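Local coordinates for substrate-binding protein (Synechococcus sp., PDB 6WPN) that probably binds an oligosaccharide or related sugar in the periplasm and hands it to a membrane transporter for uptake, at residues F41-L55 and F320-A334. Numbering follows the deposited sequence.
Sequences FNPYMDDVLGSWDKL and FLTNGTNQARFAREA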
loop_
_atom_site.group_PDB
_atom_site.type_symbol
_atom_site.label_atom_id
_atom_site.label_comp_id
_atom_site.label_asym_id
_atom_site.label_seq_id
_atom_site.Cartn_x
_atom_site.Cartn_y
_atom_site.Cartn_z
ATOM N N PHE A 41 -14.644 0.037 -9.562
ATOM C CA PHE A 41 -14.065 -0.717 -10.670
ATOM C C PHE A 41 -14.941 -1.882 -11.110
ATOM O O PHE A 41 -14.437 -2.841 -11.705
ATOM C CB PHE A 41 -12.668 -1.214 -10.295
ATOM C CG PHE A 41 -11.736 -0.113 -9.898
ATOM C CD1 PHE A 41 -11.178 0.714 -10.855
ATOM C CD2 PHE A 41 -11.424 0.102 -8.567
ATOM C CE1 PHE A 41 -10.333 1.738 -10.491
ATOM C CE2 PHE A 41 -10.569 1.120 -8.198
ATOM C CZ PHE A 41 -10.021 1.937 -9.160
ATOM N N ASN A 42 -16.239 -1.819 -10.826
ATOM C CA ASN A 42 -17.164 -2.827 -11.341
ATOM C C ASN A 42 -17.176 -2.891 -12.865
ATOM O O ASN A 42 -17.129 -4.007 -13.410
ATOM C CB ASN A 42 -18.569 -2.577 -10.777
ATOM C CG ASN A 42 -18.755 -3.165 -9.386
ATOM O OD1 ASN A 42 -17.790 -3.500 -8.699
ATOM N ND2 ASN A 42 -20.007 -3.280 -8.962
ATOM N N PRO A 43 -17.247 -1.776 -13.611
ATOM C CA PRO A 43 -17.237 -1.898 -15.085
ATOM C C PRO A 43 -16.008 -2.600 -15.639
ATOM O O PRO A 43 -16.136 -3.438 -16.542
ATOM C CB PRO A 43 -17.321 -0.438 -15.557
ATOM C CG PRO A 43 -17.946 0.286 -14.443
ATOM C CD PRO A 43 -17.437 -0.373 -13.196
ATOM N N TYR A 44 -14.812 -2.258 -15.151
ATOM C CA TYR A 44 -13.610 -2.960 -15.592
ATOM C C TYR A 44 -13.739 -4.463 -15.374
ATOM O O TYR A 44 -13.516 -5.256 -16.294
ATOM C CB TYR A 44 -12.374 -2.428 -14.867
ATOM C CG TYR A 44 -11.140 -3.246 -15.175
ATOM C CD1 TYR A 44 -10.377 -2.988 -16.307
ATOM C CD2 TYR A 44 -10.749 -4.294 -14.347
ATOM C CE1 TYR A 44 -9.257 -3.742 -16.602
ATOM C CE2 TYR A 44 -9.634 -5.055 -14.635
ATOM C CZ TYR A 44 -8.888 -4.775 -15.762
ATOM O OH TYR A 44 -7.771 -5.531 -16.048
HETATM N N MSE A 45 -14.083 -4.868 -14.157
HETATM C CA MSE A 45 -14.204 -6.280 -13.831
HETATM C C MSE A 45 -15.323 -6.941 -14.631
HETATM O O MSE A 45 -15.207 -8.098 -15.029
HETATM C CB MSE A 45 -14.446 -6.466 -12.331
HETATM C CG MSE A 45 -13.304 -5.986 -11.444
HETATM SE SE MSE A 45 -11.644 -6.998 -11.676
HETATM C CE MSE A 45 -12.357 -8.791 -11.486
ATOM N N ASP A 46 -16.401 -6.196 -14.878
ATOM C CA ASP A 46 -17.523 -6.756 -15.626
ATOM C C ASP A 46 -17.125 -7.093 -17.056
ATOM O O ASP A 46 -17.601 -8.085 -17.617
ATOM C CB ASP A 46 -18.706 -5.786 -15.615
ATOM C CG ASP A 46 -19.479 -5.822 -14.310
ATOM O OD1 ASP A 46 -19.113 -6.625 -13.421
ATOM O OD2 ASP A 46 -20.448 -5.041 -14.167
ATOM N N ASP A 47 -16.256 -6.283 -17.660
ATOM C CA ASP A 47 -15.834 -6.544 -19.032
ATOM C C ASP A 47 -14.767 -7.634 -19.108
ATOM O O ASP A 47 -14.874 -8.552 -19.928
ATOM C CB ASP A 47 -15.328 -5.260 -19.688
ATOM C CG ASP A 47 -15.150 -5.412 -21.188
ATOM O OD1 ASP A 47 -16.171 -5.414 -21.910
ATOM O OD2 ASP A 47 -13.993 -5.542 -21.647
ATOM N N VAL A 48 -13.712 -7.529 -18.292
ATOM C CA VAL A 48 -12.596 -8.470 -18.393
ATOM C C VAL A 48 -13.049 -9.883 -18.033
ATOM O O VAL A 48 -12.713 -10.855 -18.722
ATOM C CB VAL A 48 -11.402 -8.008 -17.531
ATOM C CG1 VAL A 48 -11.775 -7.897 -16.059
ATOM C CG2 VAL A 48 -10.228 -8.954 -17.717
ATOM N N LEU A 49 -13.796 -10.024 -16.935
ATOM C CA LEU A 49 -14.338 -11.333 -16.590
ATOM C C LEU A 49 -15.329 -11.801 -17.646
ATOM O O LEU A 49 -15.413 -12.999 -17.943
ATOM C CB LEU A 49 -14.990 -11.294 -15.211
ATOM C CG LEU A 49 -14.063 -10.952 -14.043
ATOM C CD1 LEU A 49 -14.806 -11.115 -12.731
ATOM C CD2 LEU A 49 -12.792 -11.797 -14.065
ATOM N N GLY A 50 -16.107 -10.869 -18.203
ATOM C CA GLY A 50 -16.952 -11.208 -19.339
ATOM C C GLY A 50 -16.149 -11.753 -20.504
ATOM O O GLY A 50 -16.525 -12.752 -21.121
ATOM N N SER A 51 -15.034 -11.091 -20.828
ATOM C CA SER A 51 -14.141 -11.605 -21.862
ATOM C C SER A 51 -13.626 -12.990 -21.495
ATOM O O SER A 51 -13.582 -13.886 -22.344
ATOM C CB SER A 51 -12.980 -10.640 -22.091
ATOM O OG SER A 51 -13.452 -9.368 -22.498
ATOM N N TRP A 52 -13.234 -13.183 -20.233
ATOM C CA TRP A 52 -12.814 -14.505 -19.783
ATOM C C TRP A 52 -13.920 -15.534 -19.984
ATOM O O TRP A 52 -13.669 -16.639 -20.482
ATOM C CB TRP A 52 -12.396 -14.452 -18.315
ATOM C CG TRP A 52 -12.209 -15.815 -17.742
ATOM C CD1 TRP A 52 -13.151 -16.572 -17.104
ATOM C CD2 TRP A 52 -11.019 -16.612 -17.789
ATOM N NE1 TRP A 52 -12.618 -17.782 -16.735
ATOM C CE2 TRP A 52 -11.311 -17.835 -17.143
ATOM C CE3 TRP A 52 -9.734 -16.411 -18.304
ATOM C CZ2 TRP A 52 -10.366 -18.847 -16.998
ATOM C CZ3 TRP A 52 -8.795 -17.419 -18.159
ATOM C CH2 TRP A 52 -9.116 -18.621 -17.511
ATOM N N ASP A 53 -15.153 -15.187 -19.598
ATOM C CA ASP A 53 -16.270 -16.118 -19.736
ATOM C C ASP A 53 -16.510 -16.478 -21.197
ATOM O O ASP A 53 -16.861 -17.621 -21.512
ATOM C CB ASP A 53 -17.537 -15.522 -19.117
ATOM C CG ASP A 53 -17.468 -15.427 -17.600
ATOM O OD1 ASP A 53 -16.730 -16.217 -16.978
ATOM O OD2 ASP A 53 -18.159 -14.557 -17.029
ATOM N N LYS A 54 -16.333 -15.511 -22.105
ATOM C CA LYS A 54 -16.446 -15.804 -23.531
ATOM C C LYS A 54 -15.322 -16.709 -24.011
ATOM O O LYS A 54 -15.534 -17.542 -24.899
ATOM C CB LYS A 54 -16.438 -14.511 -24.345
ATOM C CG LYS A 54 -17.562 -13.570 -24.009
ATOM C CD LYS A 54 -18.879 -14.163 -24.462
ATOM C CE LYS A 54 -19.943 -13.099 -24.590
ATOM N NZ LYS A 54 -21.264 -13.710 -24.908
ATOM N N LEU A 55 -14.127 -16.559 -23.444
ATOM C CA LEU A 55 -13.007 -17.386 -23.867
ATOM C C LEU A 55 -13.052 -18.759 -23.208
ATOM O O LEU A 55 -12.731 -19.768 -23.843
ATOM C CB LEU A 55 -11.688 -16.677 -23.552
ATOM C CG LEU A 55 -11.402 -15.376 -24.313
ATOM C CD1 LEU A 55 -10.121 -14.723 -23.807
ATOM C CD2 LEU A 55 -11.342 -15.594 -25.814
ATOM N N PHE A 320 -4.471 -14.413 -17.393
ATOM C CA PHE A 320 -5.332 -13.578 -18.228
ATOM C C PHE A 320 -5.558 -12.211 -17.597
ATOM O O PHE A 320 -5.518 -11.188 -18.289
ATOM C CB PHE A 320 -6.666 -14.282 -18.483
ATOM C CG PHE A 320 -7.631 -13.479 -19.316
ATOM C CD1 PHE A 320 -7.495 -13.413 -20.694
ATOM C CD2 PHE A 320 -8.689 -12.808 -18.720
ATOM C CE1 PHE A 320 -8.387 -12.682 -21.460
ATOM C CE2 PHE A 320 -9.585 -12.078 -19.480
ATOM C CZ PHE A 320 -9.433 -12.013 -20.853
ATOM N N LEU A 321 -5.808 -12.175 -16.287
ATOM C CA LEU A 321 -6.042 -10.900 -15.619
ATOM C C LEU A 321 -4.797 -10.029 -15.620
ATOM O O LEU A 321 -4.901 -8.801 -15.536
ATOM C CB LEU A 321 -6.510 -11.136 -14.183
ATOM C CG LEU A 321 -7.940 -11.643 -13.994
ATOM C CD1 LEU A 321 -8.169 -12.067 -12.550
ATOM C CD2 LEU A 321 -8.949 -10.585 -14.415
ATOM N N THR A 322 -3.620 -10.640 -15.716
ATOM C CA THR A 322 -2.359 -9.922 -15.614
ATOM C C THR A 322 -1.594 -9.876 -16.933
ATOM O O THR A 322 -0.388 -9.616 -16.930
ATOM C CB THR A 322 -1.491 -10.550 -14.524
ATOM O OG1 THR A 322 -1.184 -11.902 -14.885
ATOM C CG2 THR A 322 -2.225 -10.544 -13.194
ATOM N N ASN A 323 -2.264 -10.091 -18.064
ATOM C CA ASN A 323 -1.552 -10.017 -19.332
ATOM C C ASN A 323 -1.354 -8.554 -19.721
ATOM O O ASN A 323 -1.710 -7.634 -18.978
ATOM C CB ASN A 323 -2.293 -10.795 -20.423
ATOM C CG ASN A 323 -3.638 -10.183 -20.792
ATOM O OD1 ASN A 323 -3.998 -9.095 -20.341
ATOM N ND2 ASN A 323 -4.387 -10.890 -21.625
ATOM N N GLY A 324 -0.804 -8.333 -20.918
ATOM C CA GLY A 324 -0.500 -6.974 -21.345
ATOM C C GLY A 324 -1.748 -6.130 -21.518
ATOM O O GLY A 324 -1.823 -4.998 -21.033
ATOM N N THR A 325 -2.745 -6.669 -22.223
ATOM C CA THR A 325 -3.918 -5.881 -22.583
ATOM C C THR A 325 -4.741 -5.525 -21.353
ATOM O O THR A 325 -5.159 -4.373 -21.185
ATOM C CB THR A 325 -4.783 -6.653 -23.579
ATOM O OG1 THR A 325 -4.017 -6.959 -24.749
ATOM C CG2 THR A 325 -6.011 -5.836 -23.964
ATOM N N ASN A 326 -4.994 -6.506 -20.483
ATOM C CA ASN A 326 -5.837 -6.248 -19.320
ATOM C C ASN A 326 -5.137 -5.350 -18.306
ATOM O O ASN A 326 -5.774 -4.484 -17.694
ATOM C CB ASN A 326 -6.269 -7.567 -18.676
ATOM C CG ASN A 326 -7.187 -8.386 -19.576
ATOM O OD1 ASN A 326 -8.046 -7.839 -20.269
ATOM N ND2 ASN A 326 -7.024 -9.707 -19.551
ATOM N N GLN A 327 -3.829 -5.535 -18.108
ATOM C CA GLN A 327 -3.120 -4.692 -17.152
ATOM C C GLN A 327 -3.023 -3.254 -17.642
ATOM O O GLN A 327 -3.170 -2.314 -16.854
ATOM C CB GLN A 327 -1.730 -5.263 -16.871
ATOM C CG GLN A 327 -1.734 -6.394 -15.858
ATOM C CD GLN A 327 -0.439 -6.484 -15.080
ATOM O OE1 GLN A 327 -0.080 -5.561 -14.352
ATOM N NE2 GLN A 327 0.273 -7.599 -15.230
ATOM N N ALA A 328 -2.793 -3.062 -18.943
ATOM C CA ALA A 328 -2.770 -1.711 -19.493
ATOM C C ALA A 328 -4.121 -1.033 -19.313
ATOM O O ALA A 328 -4.199 0.123 -18.882
ATOM C CB ALA A 328 -2.370 -1.747 -20.969
ATOM N N ARG A 329 -5.201 -1.753 -19.626
ATOM C CA ARG A 329 -6.540 -1.196 -19.479
ATOM C C ARG A 329 -6.848 -0.864 -18.024
ATOM O O ARG A 329 -7.452 0.175 -17.733
ATOM C CB ARG A 329 -7.569 -2.178 -20.036
ATOM C CG ARG A 329 -8.997 -1.676 -19.984
ATOM C CD ARG A 329 -9.940 -2.637 -20.683
ATOM N NE ARG A 329 -11.334 -2.270 -20.457
ATOM C CZ ARG A 329 -12.368 -3.067 -20.707
ATOM N NH1 ARG A 329 -13.601 -2.647 -20.463
ATOM N NH2 ARG A 329 -12.167 -4.284 -21.198
ATOM N N PHE A 330 -6.443 -1.733 -17.095
ATOM C CA PHE A 330 -6.661 -1.431 -15.685
ATOM C C PHE A 330 -5.785 -0.274 -15.228
ATOM O O PHE A 330 -6.213 0.527 -14.391
ATOM C CB PHE A 330 -6.417 -2.674 -14.819
ATOM C CG PHE A 330 -6.783 -2.480 -13.367
ATOM C CD1 PHE A 330 -8.108 -2.545 -12.959
ATOM C CD2 PHE A 330 -5.803 -2.261 -12.408
ATOM C CE1 PHE A 330 -8.456 -2.370 -11.628
ATOM C CE2 PHE A 330 -6.143 -2.091 -11.071
ATOM C CZ PHE A 330 -7.474 -2.143 -10.683
ATOM N N ALA A 331 -4.570 -0.158 -15.767
ATOM C CA ALA A 331 -3.716 0.972 -15.410
ATOM C C ALA A 331 -4.350 2.293 -15.826
ATOM O O ALA A 331 -4.245 3.291 -15.105
ATOM C CB ALA A 331 -2.336 0.818 -16.047
ATOM N N ARG A 332 -5.027 2.317 -16.976
ATOM C CA ARG A 332 -5.698 3.540 -17.407
ATOM C C ARG A 332 -6.911 3.839 -16.538
ATOM O O ARG A 332 -7.052 4.951 -16.014
ATOM C CB ARG A 332 -6.113 3.438 -18.876
ATOM C CG ARG A 332 -4.968 3.228 -19.840
ATOM C CD ARG A 332 -5.452 3.128 -21.276
ATOM N NE ARG A 332 -4.391 2.674 -22.171
ATOM C CZ ARG A 332 -4.373 1.488 -22.770
ATOM N NH1 ARG A 332 -5.370 0.631 -22.578
ATOM N NH2 ARG A 332 -3.362 1.162 -23.567
ATOM N N GLU A 333 -7.802 2.858 -16.375
ATOM C CA GLU A 333 -9.052 3.105 -15.664
ATOM C C GLU A 333 -8.812 3.358 -14.183
ATOM O O GLU A 333 -9.488 4.195 -13.576
ATOM C CB GLU A 333 -10.010 1.929 -15.866
ATOM C CG GLU A 333 -10.498 1.787 -17.305
ATOM C CD GLU A 333 -11.393 0.576 -17.518
ATOM O OE1 GLU A 333 -11.494 -0.272 -16.603
ATOM O OE2 GLU A 333 -11.995 0.474 -18.610
ATOM N N ALA A 334 -7.839 2.670 -13.591
ATOM C CA ALA A 334 -7.542 2.839 -12.177
ATOM C C ALA A 334 -6.459 3.871 -11.908
ATOM O O ALA A 334 -6.256 4.232 -10.743
ATOM C CB ALA A 334 -7.126 1.500 -11.555
#
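Helix 42-55 packs antiparallel on helix 324-334 in this periplasmic binding-protein fold, their N-to-C directions 165° apart and their axes 10.8 Å from each other, with Tyr44 as a knob in a hole made by Asn326, Arg329, Phe330 and Glu333. The Tyr44 side chain, turned at chi1 173° so that CG lies opposite the backbone N, carries the ring to the partner helix, where Tyr44 OH donates to Asn326 O at 2.8 Å. The hydroxyl stands above the carbonyl plane, whereas Phe330 N reaches the same oxygen from the opposite face. Phe330 turns its ring edge to one face of Tyr44, centroids 4.8 Å apart, an edge-to-face pair. Phe41, at the N-cap position, extends the cluster: its CE1 lies 3.4 Å from Ala334 CB.

Phe320, from the end of helix 311-321, is a second knob, set among Val48, Ser51, Trp52 and Leu55; its CE1 meets Leu55 CD1 at 3.6 Å. Asn326 ND2 lies over the centre of the Phe320 ring. Leu49 and Leu321 meet through their CD2 atoms, and both touch Leu32 of strand 30-35.

The rim is charged: Arg329 NE pairs weakly with Glu333 OE2 (3.4 Å), while the modelled approach of Asp47 to Arg329 is doubtful. Inside, the buried tyrosine hydroxyl is paired without costing helix 324-334 its own bond, adding a directional link to a largely apolar, aromatic core.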